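Local coordinates for RahU protein (Pseudomonas aeruginosa PAO1, PDB 6ZC2) that binds membranes through the sphingolipid ceramide phosphorylethanolamine, as a bacterial member of the aegerolysin family, at residues D40-T44 against E45-S49. Residues are numbered along the deposited sequence; the frame is centred on the assembly and turned at random.
Sequences DEIST and EEVSS. With EDO (1,2-ethanediol), chain I.
Thr-44 O is gripped by two donors of Ser-48, which reach it from opposite faces of the carbonyl plane: the backbone N at 3.0 Å and the hydroxyl OG at 2.9 Å, the latter standing above that plane. Ser-48 OG lies beside its own backbone N (chi1 -59°), which folds the hydroxyl back over the preceding turn. One residue earlier, Val-47 N meets Ser-43 O at 3.1 Å in a nearly straight bond (172°). Ser-43 is the N-cap of this single helical turn: its OG, set between the backbone N and the carbonyl carbon (chi1 69°), accepts the capping bond from Glu-46 N at 3.0 Å. Glu-45, bent at chi2, curls its carboxylate back over the same end, where Thr-44 OG1 donates to the anti lone pair of OE1 at 3.1 Å; a water links that oxygen to Thr-44 N. A second water joins Glu-46 OE1 to Ser-43 N, while Glu-46 OE2 accepts from a 1,2-ethanediol probably from the crystallisation liquor. On the apolar side, the CG2 methyl of Ile-42 lies 3.6 Å from Glu-46 CB and 3.9 Å from Val-47 CG2, packing the strand against the helix. Ser-49 OG bonds back to Glu-45 O. The chain leads from the short, weakly bonded edge strand 41-42, whose Ile-42 pairs with Phe-32 of strand 29-34, through helix 44-47 toward strand 51-53, joining the two sheets of the aegerolysin beta-sandwich; Val-47 packs on Phe-32 and Ile-22, and Ser-48 OG also bonds to Ala-25 N in strand 19-27.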
ATOM      1  N   ASP A  40       2.455  14.934  -8.304  1.00 11.81           N
ATOM      2  CA  ASP A  40       1.125  15.255  -7.780  1.00 12.30           C
ATOM      3  C   ASP A  40       0.995  14.651  -6.384  1.00 11.70           C
ATOM      4  O   ASP A  40       0.467  13.556  -6.192  1.00 11.59           O
ATOM      5  CB  ASP A  40       0.060  14.725  -8.732  1.00 14.10           C
ATOM      6  CG  ASP A  40      -1.337  15.227  -8.403  1.00 16.48           C
ATOM      7  OD1 ASP A  40      -1.501  15.983  -7.423  1.00 18.66           O
ATOM      8  OD2 ASP A  40      -2.274  14.869  -9.145  1.00 17.59           O
ATOM      9  N   GLU A  41       1.493  15.385  -5.389  1.00 12.22           N
ATOM     10  CA  GLU A  41       1.519  14.863  -4.027  1.00 11.84           C
ATOM     11  C   GLU A  41       0.119  14.840  -3.416  1.00 12.47           C
ATOM     12  O   GLU A  41      -0.660  15.785  -3.572  1.00 14.10           O
ATOM     13  CB  GLU A  41       2.459  15.689  -3.142  1.00 13.60           C
ATOM     14  CG  GLU A  41       2.543  15.113  -1.735  1.00 14.81           C
ATOM     15  CD  GLU A  41       3.645  15.688  -0.871  1.00 17.31           C
ATOM     16  OE1 GLU A  41       4.436  16.523  -1.357  1.00 18.99           O
ATOM     17  OE2 GLU A  41       3.715  15.277   0.312  1.00 18.96           O
ATOM     18  N   ILE A  42      -0.189  13.749  -2.705  1.00 11.80           N
ATOM     19  CA  ILE A  42      -1.443  13.561  -1.979  1.00 12.42           C
ATOM     20  C   ILE A  42      -1.105  13.494  -0.492  1.00 11.99           C
ATOM     21  O   ILE A  42      -0.128  12.845  -0.106  1.00 12.61           O
ATOM     22  CB  ILE A  42      -2.153  12.265  -2.448  1.00 14.08           C
ATOM     23  CG1 ILE A  42      -2.423  12.297  -3.958  1.00 15.13           C
ATOM     24  CG2 ILE A  42      -3.441  12.009  -1.653  1.00 15.30           C
ATOM     25  CD1 ILE A  42      -3.465  13.312  -4.376  1.00 16.62           C
ATOM     26  N   SER A  43      -1.900  14.170   0.340  1.00 11.96           N
ATOM     27  CA  SER A  43      -1.618  14.180   1.769  1.00 11.76           C
ATOM     28  C   SER A  43      -1.923  12.825   2.407  1.00 10.81           C
ATOM     29  O   SER A  43      -2.737  12.037   1.917  1.00 10.59           O
ATOM     30  CB  SER A  43      -2.455  15.250   2.472  1.00 12.93           C
ATOM     31  OG  SER A  43      -3.827  14.891   2.471  1.00 13.87           O
ATOM     32  N   THR A  44      -1.274  12.574   3.547  1.00 10.95           N
ATOM     33  CA  THR A  44      -1.613  11.379   4.314  0.60 11.29           C
ATOM     34  C   THR A  44      -3.076  11.392   4.736  1.00 10.73           C
ATOM     35  O   THR A  44      -3.723  10.337   4.759  1.00 11.04           O
ATOM     36  CB  THR A  44      -0.689  11.202   5.526  0.60 13.60           C
ATOM     37  OG1 THR A  44      -0.949  12.220   6.503  0.60 14.99           O
ATOM     38  CG2 THR A  44       0.768  11.263   5.098  0.60 13.92           C
ATOM     39  N   GLU A  45      -3.630  12.572   5.027  1.00 11.82           N
ATOM     40  CA  GLU A  45      -5.039  12.656   5.397  1.00 12.34           C
ATOM     41  C   GLU A  45      -5.944  12.205   4.253  1.00 11.34           C
ATOM     42  O   GLU A  45      -6.947  11.517   4.483  1.00 12.41           O
ATOM     43  CB  GLU A  45      -5.386  14.082   5.828  1.00 16.10           C
ATOM     44  CG  GLU A  45      -4.427  14.674   6.847  0.50 20.02           C
ATOM     45  CD  GLU A  45      -3.358  15.531   6.197  0.50 22.63           C
ATOM     46  OE1 GLU A  45      -2.236  15.024   5.995  0.50 22.91           O
ATOM     47  OE2 GLU A  45      -3.635  16.715   5.901  0.50 24.82           O
ATOM     48  N   GLU A  46      -5.618  12.595   3.016  1.00 11.41           N
ATOM     49  CA  GLU A  46      -6.444  12.190   1.883  1.00 11.59           C
ATOM     50  C   GLU A  46      -6.357  10.688   1.636  1.00 10.37           C
ATOM     51  O   GLU A  46      -7.382  10.040   1.392  1.00 10.98           O
ATOM     52  CB  GLU A  46      -6.089  12.980   0.620  1.00 13.39           C
ATOM     53  CG  GLU A  46      -6.925  12.531  -0.583  1.00 15.67           C
ATOM     54  CD  GLU A  46      -6.833  13.441  -1.799  1.00 19.08           C
ATOM     55  OE1 GLU A  46      -6.297  14.570  -1.708  1.00 19.19           O
ATOM     56  OE2 GLU A  46      -7.313  13.011  -2.868  1.00 21.54           O
ATOM     57  N   VAL A  47      -5.150  10.112   1.698  1.00  9.95           N
ATOM     58  CA  VAL A  47      -5.033   8.659   1.566  1.00  9.59           C
ATOM     59  C   VAL A  47      -5.882   7.966   2.623  1.00  9.03           C
ATOM     60  O   VAL A  47      -6.579   6.979   2.341  1.00  9.65           O
ATOM     61  CB  VAL A  47      -3.558   8.225   1.647  1.00 10.06           C
ATOM     62  CG1 VAL A  47      -3.453   6.697   1.610  1.00 11.00           C
ATOM     63  CG2 VAL A  47      -2.755   8.853   0.513  1.00 11.29           C
ATOM     64  N   SER A  48      -5.857   8.491   3.857  1.00  9.24           N
ATOM     65  CA  SER A  48      -6.570   7.941   5.014  1.00  9.17           C
ATOM     66  C   SER A  48      -8.080   8.202   4.988  1.00  9.30           C
ATOM     67  O   SER A  48      -8.769   7.898   5.988  1.00  9.67           O
ATOM     68  CB  SER A  48      -5.974   8.492   6.311  1.00  9.48           C
ATOM     69  OG  SER A  48      -4.597   8.172   6.432  1.00 11.10           O
ATOM     70  N   SER A  49      -8.582   8.768   3.892  1.00  9.43           N
ATOM     71  CA  SER A  49     -10.003   8.996   3.690  0.76  9.65           C
ATOM     72  C   SER A  49     -10.571   8.163   2.547  1.00  9.45           C
ATOM     73  O   SER A  49     -11.778   8.242   2.276  1.00 10.16           O
ATOM     74  CB  SER A  49     -10.267  10.486   3.433  0.76 11.33           C
ATOM     75  OG  SER A  49      -9.744  11.285   4.487  0.76 10.40           O
TER
HETATM   76  C1  EDO I 208      -7.037  10.122  -4.718  1.00 62.89           C
HETATM   77  O1  EDO I 208      -6.453   9.018  -5.415  1.00 24.75           O
HETATM   78  C2  EDO I 208      -7.674   9.620  -3.428  1.00 36.47           C
HETATM   79  O2  EDO I 208      -8.588  10.606  -2.937  1.00 47.62           O
HETATM   80  O   HOH W   1      -4.057  15.760  -0.820  1.00 17.92           O
HETATM   81  O   HOH W   2       0.443  14.732   4.507  1.00 23.14           O